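PDB 7CYX: glycine oxidase from Bacillus cereus ATCC 14579, which probably catalyses the FAD-dependent oxidative deamination of glycine with O2 and water, giving glyoxylate, ammonium and hydrogen peroxide, a step linked to thiamine diphosphate biosynthesis. Local coordinates for residues P61-A66 / D113-T118. Numbering follows the deposited sequence.
Sequences PLFELA and DWQQKT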
ATOM      1  N   PRO A  61     -20.099 -27.101   5.612  1.00 92.58           N
ATOM      2  CA  PRO A  61     -20.336 -26.038   6.595  1.00 86.06           C
ATOM      3  C   PRO A  61     -19.359 -24.847   6.539  1.00 85.78           C
ATOM      4  O   PRO A  61     -19.616 -23.827   7.176  1.00 90.66           O
ATOM      5  CB  PRO A  61     -20.194 -26.736   7.957  1.00 89.26           C
ATOM      6  CG  PRO A  61     -20.371 -28.211   7.648  1.00 94.75           C
ATOM      7  CD  PRO A  61     -19.802 -28.390   6.254  1.00 95.90           C
ATOM      8  N   LEU A  62     -18.251 -24.979   5.800  1.00 79.69           N
ATOM      9  CA  LEU A  62     -17.345 -23.852   5.549  1.00 82.26           C
ATOM     10  C   LEU A  62     -17.994 -22.866   4.573  1.00 81.64           C
ATOM     11  O   LEU A  62     -17.904 -21.662   4.777  1.00 79.54           O
ATOM     12  CB  LEU A  62     -15.999 -24.335   4.995  1.00 80.26           C
ATOM     13  CG  LEU A  62     -15.004 -24.894   6.010  1.00 77.70           C
ATOM     14  CD1 LEU A  62     -13.625 -25.037   5.384  1.00 78.62           C
ATOM     15  CD2 LEU A  62     -14.927 -24.012   7.248  1.00 79.35           C
ATOM     16  N   PHE A  63     -18.631 -23.384   3.517  1.00 88.68           N
ATOM     17  CA  PHE A  63     -19.249 -22.554   2.470  1.00 84.67           C
ATOM     18  C   PHE A  63     -20.058 -21.415   3.101  1.00 80.24           C
ATOM     19  O   PHE A  63     -19.989 -20.277   2.636  1.00 71.94           O
ATOM     20  CB  PHE A  63     -20.158 -23.384   1.560  1.00 89.14           C
ATOM     21  CG  PHE A  63     -20.500 -22.714   0.253  1.00 94.09           C
ATOM     22  CD1 PHE A  63     -19.534 -22.547  -0.729  1.00 94.08           C
ATOM     23  CD2 PHE A  63     -21.783 -22.246   0.005  1.00 94.70           C
ATOM     24  CE1 PHE A  63     -19.843 -21.927  -1.931  1.00 95.93           C
ATOM     25  CE2 PHE A  63     -22.089 -21.626  -1.197  1.00 98.01           C
ATOM     26  CZ  PHE A  63     -21.120 -21.468  -2.165  1.00 98.75           C
ATOM     27  N   GLU A  64     -20.801 -21.739   4.166  1.00 79.33           N
ATOM     28  CA  GLU A  64     -21.701 -20.801   4.818  1.00 83.44           C
ATOM     29  C   GLU A  64     -20.907 -19.819   5.685  1.00 80.90           C
ATOM     30  O   GLU A  64     -21.263 -18.651   5.766  1.00 72.61           O
ATOM     31  CB  GLU A  64     -22.747 -21.541   5.656  1.00 91.80           C
ATOM     32  CG  GLU A  64     -24.141 -20.951   5.518  1.00100.81           C
ATOM     33  CD  GLU A  64     -24.611 -20.801   4.076  1.00107.40           C
ATOM     34  OE1 GLU A  64     -24.999 -19.676   3.704  1.00102.21           O
ATOM     35  OE2 GLU A  64     -24.572 -21.805   3.318  1.00119.58           O
ATOM     36  N   LEU A  65     -19.850 -20.316   6.336  1.00 80.46           N
ATOM     37  CA  LEU A  65     -18.925 -19.489   7.115  1.00 71.64           C
ATOM     38  C   LEU A  65     -18.216 -18.512   6.162  1.00 63.45           C
ATOM     39  O   LEU A  65     -18.091 -17.348   6.453  1.00 60.88           O
ATOM     40  CB  LEU A  65     -17.937 -20.407   7.850  1.00 71.24           C
ATOM     41  CG  LEU A  65     -17.661 -20.098   9.326  1.00 80.33           C
ATOM     42  CD1 LEU A  65     -18.903 -19.611  10.063  1.00 83.41           C
ATOM     43  CD2 LEU A  65     -17.095 -21.327  10.032  1.00 77.89           C
ATOM     44  N   ALA A  66     -17.769 -19.020   5.010  1.00 65.97           N
ATOM     45  CA  ALA A  66     -17.134 -18.240   3.946  1.00 60.46           C
ATOM     46  C   ALA A  66     -18.055 -17.111   3.466  1.00 63.59           C
ATOM     47  O   ALA A  66     -17.614 -15.960   3.322  1.00 59.24           O
ATOM     48  CB  ALA A  66     -16.778 -19.150   2.794  1.00 60.09           C
ATOM     49  N   ASP A 113     -24.075 -24.968 -11.777  1.00 63.62           N
ATOM     50  CA  ASP A 113     -25.469 -25.407 -11.709  1.00 65.67           C
ATOM     51  C   ASP A 113     -25.856 -25.765 -10.266  1.00 69.88           C
ATOM     52  O   ASP A 113     -26.989 -25.488  -9.856  1.00 76.89           O
ATOM     53  CB  ASP A 113     -25.743 -26.516 -12.729  1.00 71.58           C
ATOM     54  CG  ASP A 113     -25.788 -26.006 -14.166  1.00 74.27           C
ATOM     55  OD1 ASP A 113     -25.720 -24.769 -14.365  1.00 80.86           O
ATOM     56  OD2 ASP A 113     -25.874 -26.842 -15.082  1.00 74.48           O
ATOM     57  N   TRP A 114     -24.933 -26.342  -9.483  1.00 75.47           N
ATOM     58  CA  TRP A 114     -25.217 -26.610  -8.060  1.00 68.55           C
ATOM     59  C   TRP A 114     -25.103 -25.315  -7.250  1.00 67.11           C
ATOM     60  O   TRP A 114     -25.854 -25.102  -6.311  1.00 70.50           O
ATOM     61  CB  TRP A 114     -24.370 -27.767  -7.496  1.00 72.20           C
ATOM     62  CG  TRP A 114     -22.952 -27.482  -7.097  1.00 76.09           C
ATOM     63  CD1 TRP A 114     -21.826 -27.929  -7.732  1.00 79.75           C
ATOM     64  CD2 TRP A 114     -22.489 -26.780  -5.925  1.00 76.72           C
ATOM     65  NE1 TRP A 114     -20.698 -27.524  -7.066  1.00 72.54           N
ATOM     66  CE2 TRP A 114     -21.072 -26.817  -5.953  1.00 74.14           C
ATOM     67  CE3 TRP A 114     -23.121 -26.104  -4.871  1.00 69.69           C
ATOM     68  CZ2 TRP A 114     -20.291 -26.203  -4.975  1.00 66.36           C
ATOM     69  CZ3 TRP A 114     -22.351 -25.498  -3.904  1.00 66.67           C
ATOM     70  CH2 TRP A 114     -20.953 -25.552  -3.956  1.00 72.13           C
ATOM     71  N   GLN A 115     -24.172 -24.444  -7.638  1.00 67.12           N
ATOM     72  CA  GLN A 115     -23.927 -23.181  -6.936  1.00 68.61           C
ATOM     73  C   GLN A 115     -25.165 -22.276  -7.026  1.00 72.53           C
ATOM     74  O   GLN A 115     -25.596 -21.664  -6.035  1.00 62.13           O
ATOM     75  CB  GLN A 115     -22.712 -22.481  -7.549  1.00 68.25           C
ATOM     76  CG  GLN A 115     -21.643 -22.107  -6.534  1.00 76.05           C
ATOM     77  CD  GLN A 115     -20.237 -22.329  -7.042  1.00 76.44           C
ATOM     78  OE1 GLN A 115     -19.410 -22.918  -6.348  1.00 75.04           O
ATOM     79  NE2 GLN A 115     -19.957 -21.866  -8.254  1.00 73.85           N
ATOM     80  N   GLN A 116     -25.727 -22.203  -8.236  1.00 76.03           N
ATOM     81  CA  GLN A 116     -26.863 -21.337  -8.558  1.00 88.44           C
ATOM     82  C   GLN A 116     -28.058 -21.568  -7.614  1.00 84.45           C
ATOM     83  O   GLN A 116     -28.775 -20.617  -7.278  1.00 78.24           O
ATOM     84  CB  GLN A 116     -27.294 -21.580 -10.005  1.00 90.91           C
ATOM     85  CG  GLN A 116     -27.738 -20.314 -10.716  1.00 92.81           C
ATOM     86  CD  GLN A 116     -27.053 -20.187 -12.052  1.00 92.84           C
ATOM     87  OE1 GLN A 116     -26.320 -19.226 -12.290  1.00 80.79           O
ATOM     88  NE2 GLN A 116     -27.268 -21.175 -12.915  1.00 81.27           N
ATOM     89  N   LYS A 117     -28.272 -22.822  -7.199  1.00 76.04           N
ATOM     90  CA  LYS A 117     -29.390 -23.195  -6.343  1.00 80.67           C
ATOM     91  C   LYS A 117     -29.236 -22.602  -4.934  1.00 82.82           C
ATOM     92  O   LYS A 117     -30.199 -22.628  -4.176  1.00 86.07           O
ATOM     93  CB  LYS A 117     -29.518 -24.720  -6.271  1.00 82.29           C
ATOM     94  CG  LYS A 117     -29.973 -25.388  -7.560  1.00 81.65           C
ATOM     95  CD  LYS A 117     -29.581 -26.848  -7.663  1.00 85.83           C
ATOM     96  CE  LYS A 117     -30.325 -27.581  -8.759  1.00 84.50           C
ATOM     97  NZ  LYS A 117     -31.744 -27.813  -8.391  1.00 86.73           N
ATOM     98  N   THR A 118     -28.050 -22.067  -4.595  1.00 85.41           N
ATOM     99  CA  THR A 118     -27.760 -21.503  -3.256  1.00 86.25           C
ATOM    100  C   THR A 118     -28.010 -19.981  -3.212  1.00 89.21           C
ATOM    101  O   THR A 118     -27.915 -19.391  -2.138  1.00 79.54           O
ATOM    102  CB  THR A 118     -26.326 -21.823  -2.794  1.00 92.96           C
ATOM    103  OG1 THR A 118     -25.403 -20.949  -3.452  1.00 93.09           O
ATOM    104  CG2 THR A 118     -25.927 -23.265  -3.031  1.00 90.76           C
TER
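W114 meets F63 through the outer rim of its six-membered ring. CH2 of W114 lies 4.3 Å from CE1 of F63, above the plane of the phenyl ring and near its rim. The two ring planes meet at 57°, so the rings approach each other aslant. F63 reaches across from helix 61-70 because its CG stands anti to the backbone N (chi1 -163°).

Q115 follows, with CG its closest atom to F63. This CG is 4.4 Å from CZ of F63. The same CG also sits above one face of the W114 ring, off toward the rim. At the end of the side chain, NE2 makes a weak hydrogen bond to the hydroxyl of Y147.

T118 closes the row. Its OG1 comes to the edge of the F63 ring, near the ring plane, 4.1 Å from CE2. That hydroxyl is held by its own segment: OG1 donates to the carbonyl O of Q115 at 2.7 Å, in the carbonyl plane, with a C=O...donor angle of 151°. T118 N donates to the same oxygen, so two bonds from one residue grip it. R67, on the helix of F63, also hydrogen-bonds T118 OG1 and forms a salt bridge with E64.

F63 thus joins helix 61-70 to the C-terminal end of helix 102-116. Its side chain is about 13 Å from the bound FAD, so F63 does not touch the cofactor. A66, on the same helix, touches L339, an FAD-binding residue. Between these segments the contact is van der Waals: the phenyl ring against carbon atoms of W114 and Q115, with the hydroxyl oxygen of T118 at the ring edge. R67 adds a polar link from helix 61-70 to T118, through its hydrogen bond to OG1.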